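Local coordinates for protein mandelate racemase/muconate lactonizing enzyme (Polaromonas sp., PDB 3CB3) that belongs to the enolase superfamily, binds L-glucaric acid beside a magnesium ion, and probably acts on acid sugars by abstracting a proton next to a carboxylate, at residues S22-L27 with E46-F51; I229-N234 with L255-P260; L285-P290 with L310-H315. All coordinates share one frame; numbering follows the deposited sequence.

Interaction 1. Residues S22-L27 with E46-F51; sequences SCYLPL and EIAILF
Tyr24 and Ala48 face each other as a non-hydrogen-bonded pair of two antiparallel strands, and the Ala48 methyl sits over one face of the Tyr24 ring, a CH-pi contact with CB 4.0 Å from the ring centroid. At the edge of the same ring, Glu46 OE2 lies 3.3 Å from Tyr24 CD2, its carboxylate turned 58° from the ring plane. Glu46 CG stands between the backbone N and the carbonyl carbon (chi1 51°), from where an extended chain crosses the tyrosine side chain at a slant and sets the carboxylate at the ring edge. On the other face of the sheet, Ile49 CD1 lies against Leu25 CB, while Cys23 CB meets the Phe51 ring. Farther along, the methyls Leu27 CD2 and Ile47 CD1 touch at 3.6 Å, the two side chains crossing at about a right angle. The backbone fixes this register through two hydrogen-bonded pairs: Cys23 with Ile49, nearly straight and short (Ile49 N to Cys23 O 2.6 Å), and Leu25 with Ile47. Outside the pair, helix 371-374 covers Cys23 and Leu25 through Trp374. This is the antiparallel sheet of the enolase-type N-terminal domain. The carboxylate at the C-H edge of Tyr24 and Arg376, in a cation-pi contact with the ring, probably suit the ring's own charge distribution, whereas on the opposite sheet face Cys23 and Leu25 meet Ile49 by apolar contact.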
loop_
_atom_site.group_PDB
_atom_site.type_symbol
_atom_site.label_atom_id
_atom_site.label_comp_id
_atom_site.label_asym_id
_atom_site.label_seq_id
_atom_site.Cartn_x
_atom_site.Cartn_y
_atom_site.Cartn_z
ATOM N N SER A 22 18.810 -3.513 -8.153
ATOM C CA SER A 22 18.259 -4.386 -7.132
ATOM C C SER A 22 19.413 -5.238 -6.627
ATOM O O SER A 22 19.974 -6.058 -7.362
ATOM C CB SER A 22 17.157 -5.263 -7.718
ATOM O OG SER A 22 16.471 -5.959 -6.689
ATOM N N CYS A 23 19.768 -5.030 -5.368
ATOM C CA CYS A 23 20.876 -5.738 -4.747
ATOM C C CYS A 23 20.387 -6.705 -3.676
ATOM O O CYS A 23 19.681 -6.318 -2.747
ATOM C CB CYS A 23 21.843 -4.719 -4.134
ATOM S SG CYS A 23 23.255 -5.396 -3.229
ATOM N N TYR A 24 20.754 -7.971 -3.822
ATOM C CA TYR A 24 20.363 -8.976 -2.851
ATOM C C TYR A 24 21.503 -9.211 -1.873
ATOM O O TYR A 24 22.502 -9.860 -2.187
ATOM C CB TYR A 24 19.954 -10.269 -3.560
ATOM C CG TYR A 24 18.577 -10.168 -4.178
ATOM C CD1 TYR A 24 18.330 -9.303 -5.246
ATOM C CD2 TYR A 24 17.505 -10.892 -3.655
ATOM C CE1 TYR A 24 17.045 -9.158 -5.776
ATOM C CE2 TYR A 24 16.216 -10.756 -4.176
ATOM C CZ TYR A 24 15.996 -9.887 -5.232
ATOM O OH TYR A 24 14.727 -9.744 -5.737
ATOM N N LEU A 25 21.335 -8.650 -0.682
ATOM C CA LEU A 25 22.320 -8.738 0.386
ATOM C C LEU A 25 22.202 -10.027 1.194
ATOM O O LEU A 25 21.166 -10.292 1.802
ATOM C CB LEU A 25 22.140 -7.547 1.322
ATOM C CG LEU A 25 23.014 -7.452 2.567
ATOM C CD1 LEU A 25 24.433 -7.140 2.163
ATOM C CD2 LEU A 25 22.469 -6.369 3.477
ATOM N N PRO A 26 23.254 -10.855 1.196
ATOM C CA PRO A 26 23.165 -12.093 1.976
ATOM C C PRO A 26 23.315 -11.796 3.466
ATOM O O PRO A 26 24.084 -10.918 3.856
ATOM C CB PRO A 26 24.315 -12.940 1.426
ATOM C CG PRO A 26 25.316 -11.912 0.981
ATOM C CD PRO A 26 24.447 -10.858 0.328
ATOM N N LEU A 27 22.558 -12.511 4.291
ATOM C CA LEU A 27 22.628 -12.329 5.734
ATOM C C LEU A 27 23.543 -13.395 6.321
ATOM O O LEU A 27 23.464 -14.564 5.946
ATOM C CB LEU A 27 21.238 -12.448 6.360
ATOM C CG LEU A 27 20.200 -11.419 5.905
ATOM C CD1 LEU A 27 18.897 -11.662 6.642
ATOM C CD2 LEU A 27 20.716 -10.008 6.167
ATOM N N GLU A 46 18.250 -13.429 3.096
ATOM C CA GLU A 46 18.750 -12.292 2.331
ATOM C C GLU A 46 17.756 -11.140 2.360
ATOM O O GLU A 46 16.594 -11.325 2.722
ATOM C CB GLU A 46 19.014 -12.707 0.877
ATOM C CG GLU A 46 17.838 -13.414 0.215
ATOM C CD GLU A 46 18.103 -13.788 -1.232
ATOM O OE1 GLU A 46 19.251 -14.163 -1.554
ATOM O OE2 GLU A 46 17.157 -13.721 -2.047
ATOM N N ILE A 47 18.227 -9.952 2.000
ATOM C CA ILE A 47 17.380 -8.763 1.955
ATOM C C ILE A 47 17.555 -8.138 0.582
ATOM O O ILE A 47 18.676 -7.971 0.121
ATOM C CB ILE A 47 17.796 -7.695 2.981
ATOM C CG1 ILE A 47 17.805 -8.277 4.386
ATOM C CG2 ILE A 47 16.814 -6.526 2.928
ATOM C CD1 ILE A 47 18.393 -7.322 5.416
ATOM N N ALA A 48 16.450 -7.799 -0.070
ATOM C CA ALA A 48 16.524 -7.175 -1.385
ATOM C C ALA A 48 16.601 -5.671 -1.177
ATOM O O ALA A 48 15.716 -5.075 -0.571
ATOM C CB ALA A 48 15.290 -7.531 -2.217
ATOM N N ILE A 49 17.676 -5.066 -1.666
ATOM C CA ILE A 49 17.869 -3.629 -1.541
ATOM C C ILE A 49 17.681 -2.944 -2.885
ATOM O O ILE A 49 18.202 -3.396 -3.907
ATOM C CB ILE A 49 19.290 -3.281 -1.025
ATOM C CG1 ILE A 49 19.496 -3.829 0.388
ATOM C CG2 ILE A 49 19.496 -1.774 -1.020
ATOM C CD1 ILE A 49 19.965 -5.244 0.406
ATOM N N LEU A 50 16.921 -1.858 -2.884
ATOM C CA LEU A 50 16.703 -1.079 -4.098
ATOM C C LEU A 50 17.561 0.176 -3.969
ATOM O O LEU A 50 17.328 1.001 -3.083
ATOM C CB LEU A 50 15.228 -0.680 -4.233
ATOM C CG LEU A 50 14.927 0.327 -5.352
ATOM C CD1 LEU A 50 15.306 -0.271 -6.703
ATOM C CD2 LEU A 50 13.453 0.712 -5.320
ATOM N N PHE A 51 18.568 0.307 -4.826
ATOM C CA PHE A 51 19.440 1.478 -4.791
ATOM C C PHE A 51 19.073 2.456 -5.896
ATOM O O PHE A 51 18.780 2.052 -7.025
ATOM C CB PHE A 51 20.907 1.078 -4.972
ATOM C CG PHE A 51 21.586 0.631 -3.712
ATOM C CD1 PHE A 51 21.727 1.497 -2.634
ATOM C CD2 PHE A 51 22.132 -0.651 -3.623
ATOM C CE1 PHE A 51 22.408 1.097 -1.482
ATOM C CE2 PHE A 51 22.811 -1.061 -2.484
ATOM C CZ PHE A 51 22.952 -0.186 -1.409
#

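Interaction 2. Residues I229-N234 with L255-P260; sequences IFEPFN and LQFDTP. With MG (magnesium ion), chain F.
Glu231 reaches across to the backbone of 257-259 in a carboxylate-to-backbone contact on the outer part of the enolase-type C-terminal barrel. It joins the 3-10 segment 231-233 that follows helix 220-230 to the loop that leads from helix 247-256 into strand 261-263. The carboxylate is held at both oxygens: OE2 accepts from Asp258 N at 2.8 Å, on the syn side but 23° out of the carboxylate plane. Glu231 OE1 takes two donors, Thr259 N on its syn lone pair at 2.8 Å and the Thr259 hydroxyl, OG1, nearly along the C-O axis at 2.5 Å. Three bonds thus fix the rotation of the group. A chain bent at chi2 (-73°) carries it over, with CG beside Phe257 CD1 and the carboxylate plane 71° from the ring. Asp258 OD2 lies 3.9 Å from Glu231 OE2, a proximity of like charges that the two backbone N-H groups probably offset. Water 1 donates to Phe230 O and Thr259 OG1, a second link between the segments. On the far side of the loop, a magnesium ion distinct from the one near the sugar acid is bound by Ala254 O, four waters and Phe257 O, the last at 2.1 Å.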
loop_
_atom_site.group_PDB
_atom_site.type_symbol
_atom_site.label_atom_id
_atom_site.label_comp_id
_atom_site.label_asym_id
_atom_site.label_seq_id
_atom_site.Cartn_x
_atom_site.Cartn_y
_atom_site.Cartn_z
ATOM N N ILE A 229 2.682 -7.852 34.138
ATOM C CA ILE A 229 3.764 -8.521 34.843
ATOM C C ILE A 229 5.068 -7.768 34.588
ATOM O O ILE A 229 5.924 -7.662 35.461
ATOM C CB ILE A 229 3.933 -9.980 34.364
ATOM C CG1 ILE A 229 2.639 -10.756 34.607
ATOM C CG2 ILE A 229 5.102 -10.642 35.097
ATOM C CD1 ILE A 229 2.152 -10.692 36.032
ATOM N N PHE A 230 5.202 -7.230 33.385
ATOM C CA PHE A 230 6.410 -6.509 33.018
ATOM C C PHE A 230 6.559 -5.119 33.629
ATOM O O PHE A 230 7.655 -4.572 33.638
ATOM C CB PHE A 230 6.514 -6.409 31.495
ATOM C CG PHE A 230 7.093 -7.632 30.841
ATOM C CD1 PHE A 230 8.266 -8.205 31.326
ATOM C CD2 PHE A 230 6.499 -8.181 29.707
ATOM C CE1 PHE A 230 8.843 -9.303 30.692
ATOM C CE2 PHE A 230 7.069 -9.283 29.063
ATOM C CZ PHE A 230 8.244 -9.844 29.557
ATOM N N GLU A 231 5.470 -4.559 34.150
ATOM C CA GLU A 231 5.502 -3.217 34.730
ATOM C C GLU A 231 6.654 -2.965 35.706
ATOM O O GLU A 231 7.448 -2.045 35.509
ATOM C CB GLU A 231 4.167 -2.894 35.424
ATOM C CG GLU A 231 3.034 -2.434 34.503
ATOM C CD GLU A 231 3.216 -1.011 33.960
ATOM O OE1 GLU A 231 4.064 -0.808 33.065
ATOM O OE2 GLU A 231 2.506 -0.090 34.432
ATOM N N PRO A 232 6.765 -3.782 36.769
ATOM C CA PRO A 232 7.847 -3.580 37.739
ATOM C C PRO A 232 9.272 -3.686 37.191
ATOM O O PRO A 232 10.227 -3.324 37.875
ATOM C CB PRO A 232 7.542 -4.617 38.824
ATOM C CG PRO A 232 6.810 -5.709 38.072
ATOM C CD PRO A 232 5.916 -4.928 37.146
ATOM N N PHE A 233 9.418 -4.169 35.960
ATOM C CA PHE A 233 10.740 -4.298 35.339
ATOM C C PHE A 233 11.285 -2.954 34.847
ATOM O O PHE A 233 12.483 -2.816 34.610
ATOM C CB PHE A 233 10.671 -5.251 34.148
ATOM C CG PHE A 233 10.599 -6.698 34.527
ATOM C CD1 PHE A 233 11.727 -7.506 34.433
ATOM C CD2 PHE A 233 9.402 -7.259 34.953
ATOM C CE1 PHE A 233 11.663 -8.863 34.755
ATOM C CE2 PHE A 233 9.324 -8.616 35.279
ATOM C CZ PHE A 233 10.455 -9.417 35.178
ATOM N N ASN A 234 10.401 -1.975 34.679
ATOM C CA ASN A 234 10.803 -0.659 34.193
ATOM C C ASN A 234 11.538 -0.759 32.864
ATOM O O ASN A 234 12.642 -0.226 32.712
ATOM C CB ASN A 234 11.712 0.050 35.203
ATOM C CG ASN A 234 10.971 0.498 36.444
ATOM O OD1 ASN A 234 9.805 0.897 36.383
ATOM N ND2 ASN A 234 11.654 0.453 37.581
ATOM N N LEU A 255 -2.704 3.309 27.531
ATOM C CA LEU A 255 -3.424 4.115 28.507
ATOM C C LEU A 255 -3.322 3.560 29.921
ATOM O O LEU A 255 -3.108 4.298 30.883
ATOM C CB LEU A 255 -4.897 4.232 28.092
ATOM C CG LEU A 255 -5.901 5.073 28.899
ATOM C CD1 LEU A 255 -6.326 4.349 30.153
ATOM C CD2 LEU A 255 -5.286 6.425 29.239
ATOM N N GLN A 256 -3.459 2.252 30.040
ATOM C CA GLN A 256 -3.430 1.603 31.338
ATOM C C GLN A 256 -2.052 1.421 31.989
ATOM O O GLN A 256 -1.900 1.606 33.190
ATOM C CB GLN A 256 -4.139 0.258 31.205
ATOM C CG GLN A 256 -4.244 -0.550 32.470
ATOM C CD GLN A 256 -5.380 -1.539 32.390
ATOM O OE1 GLN A 256 -5.525 -2.246 31.398
ATOM N NE2 GLN A 256 -6.202 -1.589 33.434
ATOM N N PHE A 257 -1.041 1.090 31.197
ATOM C CA PHE A 257 0.276 0.838 31.756
ATOM C C PHE A 257 1.299 1.969 31.660
ATOM O O PHE A 257 1.297 2.751 30.714
ATOM C CB PHE A 257 0.836 -0.439 31.120
ATOM C CG PHE A 257 -0.030 -1.645 31.351
ATOM C CD1 PHE A 257 -0.206 -2.151 32.635
ATOM C CD2 PHE A 257 -0.704 -2.251 30.294
ATOM C CE1 PHE A 257 -1.045 -3.245 32.864
ATOM C CE2 PHE A 257 -1.544 -3.342 30.513
ATOM C CZ PHE A 257 -1.715 -3.840 31.799
ATOM N N ASP A 258 2.173 2.034 32.657
ATOM C CA ASP A 258 3.223 3.040 32.704
ATOM C C ASP A 258 4.255 2.757 31.629
ATOM O O ASP A 258 4.720 3.669 30.947
ATOM C CB ASP A 258 3.927 3.031 34.065
ATOM C CG ASP A 258 3.014 3.419 35.200
ATOM O OD1 ASP A 258 1.907 3.930 34.929
ATOM O OD2 ASP A 258 3.412 3.225 36.370
ATOM N N THR A 259 4.624 1.486 31.492
ATOM C CA THR A 259 5.609 1.091 30.497
ATOM C C THR A 259 5.178 1.545 29.112
ATOM O O THR A 259 4.052 1.293 28.692
ATOM C CB THR A 259 5.804 -0.439 30.476
ATOM O OG1 THR A 259 6.229 -0.870 31.770
ATOM C CG2 THR A 259 6.862 -0.835 29.443
ATOM N N PRO A 260 6.070 2.247 28.397
ATOM C CA PRO A 260 5.758 2.731 27.050
ATOM C C PRO A 260 5.483 1.587 26.095
ATOM O O PRO A 260 6.103 0.518 26.180
ATOM C CB PRO A 260 7.014 3.504 26.653
ATOM C CG PRO A 260 7.548 3.991 27.968
ATOM C CD PRO A 260 7.358 2.788 28.866
HETATM MG MG MG F . 1.055 4.293 29.253
HETATM O O HOH W 1 8.386 -2.381 32.375
HETATM O O HOH W 2 2.760 5.039 29.741
HETATM O O HOH W 3 2.016 3.145 27.953
HETATM O O HOH W 4 0.222 5.486 30.813
HETATM O O HOH W 5 0.889 5.713 27.620
#

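Interaction 3. Residues L285-P290 with L310-H315; sequences LMPDAP and LMLAPH. With LGT (L-glucaric acid), chain G.
Asp288 and His315 carry the polar side-chain contact: His315 ND1 donates to Asp288 OD2 at 2.7 Å, on the anti lone pair of that oxygen and only 7° out of the imidazole plane. The carboxylate is turned 44° from the ring. Asp288 OD2 also bonds Tyr67 OH, while OD1 caps Arg291 N, so both oxygens of this N-cap residue are engaged. At the other end of the ring, His315 NE2 donates to O3 of the L-glucaric acid at 2.7 Å. CG of His315 stands anti to the backbone N (chi1 168°), which places the ring between Asp288 and the ligand. Losing the imidazole to an alanine here would probably leave the sugar-acid O3 and Asp288 OD2 each without this donor and open a gap between them.

Main-chain bonds run between two neighbouring strands of the parallel barrel, 284-285 and 311-312, of the enolase-type C-terminal domain, whose C-terminal strand ends carry the active site, as in the rest of the superfamily. Leu285 N bonds Met311 O and Ala313 N bonds Leu285 O, both at 2.9 Å. Beyond the strands, His315 N reaches Pro287 O at 2.9 Å.

Apolar contacts fill in alongside. Leu312 CD1 packs against Pro287 CD at 3.6 Å, with Phe298 of helix 295-308 touching both residues. Met286 CG lies 4.0 Å from Ala313 CB, and Trp237 also touches Ala313.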
loop_
_atom_site.group_PDB
_atom_site.type_symbol
_atom_site.label_atom_id
_atom_site.label_comp_id
_atom_site.label_asym_id
_atom_site.label_seq_id
_atom_site.Cartn_x
_atom_site.Cartn_y
_atom_site.Cartn_z
ATOM N N LEU A 285 6.842 5.881 18.628
ATOM C CA LEU A 285 6.437 5.591 17.262
ATOM C C LEU A 285 7.668 5.029 16.585
ATOM O O LEU A 285 8.773 5.575 16.741
ATOM C CB LEU A 285 5.990 6.873 16.550
ATOM C CG LEU A 285 5.185 6.627 15.275
ATOM C CD1 LEU A 285 3.831 6.027 15.657
ATOM C CD2 LEU A 285 4.989 7.934 14.514
ATOM N N MET A 286 7.494 3.956 15.825
ATOM C CA MET A 286 8.627 3.331 15.159
ATOM C C MET A 286 8.536 3.299 13.642
ATOM O O MET A 286 8.457 2.234 13.028
ATOM C CB MET A 286 8.821 1.911 15.693
ATOM C CG MET A 286 8.983 1.841 17.201
ATOM S SD MET A 286 9.331 0.146 17.735
ATOM C CE MET A 286 11.156 0.095 17.509
ATOM N N PRO A 287 8.553 4.480 13.012
ATOM C CA PRO A 287 8.478 4.547 11.556
ATOM C C PRO A 287 9.763 4.040 10.906
ATOM O O PRO A 287 10.851 4.127 11.485
ATOM C CB PRO A 287 8.247 6.031 11.298
ATOM C CG PRO A 287 8.988 6.674 12.435
ATOM C CD PRO A 287 8.556 5.832 13.599
ATOM N N ASP A 288 9.614 3.504 9.702
ATOM C CA ASP A 288 10.727 2.990 8.911
ATOM C C ASP A 288 10.712 3.832 7.622
ATOM O O ASP A 288 9.858 3.629 6.756
ATOM C CB ASP A 288 10.483 1.509 8.596
ATOM C CG ASP A 288 11.658 0.857 7.893
ATOM O OD1 ASP A 288 12.097 1.387 6.851
ATOM O OD2 ASP A 288 12.138 -0.189 8.383
ATOM N N ALA A 289 11.637 4.784 7.501
ATOM C CA ALA A 289 11.665 5.666 6.330
ATOM C C ALA A 289 11.497 4.905 5.011
ATOM O O ALA A 289 10.611 5.226 4.213
ATOM C CB ALA A 289 12.941 6.492 6.320
ATOM N N PRO A 290 12.340 3.889 4.763
ATOM C CA PRO A 290 12.201 3.133 3.515
ATOM C C PRO A 290 10.790 2.552 3.353
ATOM O O PRO A 290 10.175 2.686 2.301
ATOM C CB PRO A 290 13.259 2.044 3.659
ATOM C CG PRO A 290 14.354 2.763 4.408
ATOM C CD PRO A 290 13.567 3.496 5.481
ATOM N N LEU A 310 4.690 12.620 21.348
ATOM C CA LEU A 310 5.198 11.262 21.418
ATOM C C LEU A 310 6.709 11.215 21.298
ATOM O O LEU A 310 7.368 12.235 21.063
ATOM C CB LEU A 310 4.580 10.406 20.310
ATOM C CG LEU A 310 3.050 10.348 20.243
ATOM C CD1 LEU A 310 2.648 9.408 19.115
ATOM C CD2 LEU A 310 2.468 9.872 21.571
ATOM N N MET A 311 7.243 10.008 21.458
ATOM C CA MET A 311 8.668 9.763 21.366
ATOM C C MET A 311 8.952 8.969 20.097
ATOM O O MET A 311 8.059 8.321 19.547
ATOM C CB MET A 311 9.134 9.003 22.601
ATOM C CG MET A 311 8.812 9.757 23.887
ATOM S SD MET A 311 9.327 8.896 25.365
ATOM C CE MET A 311 7.917 7.823 25.658
ATOM N N LEU A 312 10.198 9.018 19.638
ATOM C CA LEU A 312 10.573 8.340 18.410
ATOM C C LEU A 312 11.630 7.249 18.572
ATOM O O LEU A 312 12.607 7.411 19.310
ATOM C CB LEU A 312 11.073 9.374 17.402
ATOM C CG LEU A 312 11.195 8.928 15.949
ATOM C CD1 LEU A 312 9.795 8.722 15.384
ATOM C CD2 LEU A 312 11.945 9.987 15.144
ATOM N N ALA A 313 11.419 6.142 17.861
ATOM C CA ALA A 313 12.335 5.006 17.858
ATOM C C ALA A 313 12.274 4.388 16.458
ATOM O O ALA A 313 11.671 3.334 16.258
ATOM C CB ALA A 313 11.914 3.979 18.910
ATOM N N PRO A 314 12.892 5.052 15.471
ATOM C CA PRO A 314 12.910 4.584 14.080
ATOM C C PRO A 314 13.245 3.100 13.991
ATOM O O PRO A 314 13.981 2.577 14.819
ATOM C CB PRO A 314 13.979 5.463 13.432
ATOM C CG PRO A 314 13.866 6.744 14.208
ATOM C CD PRO A 314 13.755 6.238 15.632
ATOM N N HIS A 315 12.704 2.426 12.984
ATOM C CA HIS A 315 12.951 0.998 12.819
ATOM C C HIS A 315 13.986 0.682 11.739
ATOM O O HIS A 315 13.893 1.173 10.613
ATOM C CB HIS A 315 11.632 0.277 12.501
ATOM C CG HIS A 315 11.811 -1.136 12.032
ATOM N ND1 HIS A 315 11.905 -1.471 10.698
ATOM C CD2 HIS A 315 11.957 -2.293 12.723
ATOM C CE1 HIS A 315 12.103 -2.773 10.587
ATOM N NE2 HIS A 315 12.139 -3.295 11.800
HETATM O O1A LGT G . 12.187 -4.463 15.798
HETATM C C1 LGT G . 12.782 -5.194 14.979
HETATM O O1B LGT G . 13.868 -4.902 14.423
HETATM C C2 LGT G . 12.145 -6.572 14.613
HETATM O O2 LGT G . 10.720 -6.518 14.819
HETATM C C3 LGT G . 12.450 -6.986 13.159
HETATM O O3 LGT G . 11.951 -5.972 12.292
HETATM C C4 LGT G . 11.838 -8.363 12.723
HETATM O O4 LGT G . 10.832 -8.191 11.711
HETATM C C5 LGT G . 12.860 -9.392 12.173
HETATM O O5 LGT G . 13.572 -8.818 11.063
HETATM C C6 LGT G . 13.861 -9.847 13.260
HETATM O O6A LGT G . 13.434 -10.690 14.085
HETATM O O6B LGT G . 15.013 -9.355 13.269
#

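In the fold
The contacts follow one another along the chain, interaction 1 in the N-terminal sheet and interactions 2 and 3 in the barrel domain. Interaction 3 supplies His315, whose side chain is about 5 Å from the active-site magnesium ion. Interaction 1 approaches the same pocket from the other domain: the Leu27 side chain is about 7 Å from the L-glucaric acid, and Tyr67, which Ile47 touches, bonds Asp288. Nearest atoms of interactions 1 and 3 are about 8 Å apart. Interaction 2 is remote, its centre 38 Å from that of interaction 1 on the opposite side of the chain's centre; its centre is 20 Å from that of interaction 3, and their nearest atoms are about 4 Å apart without touching.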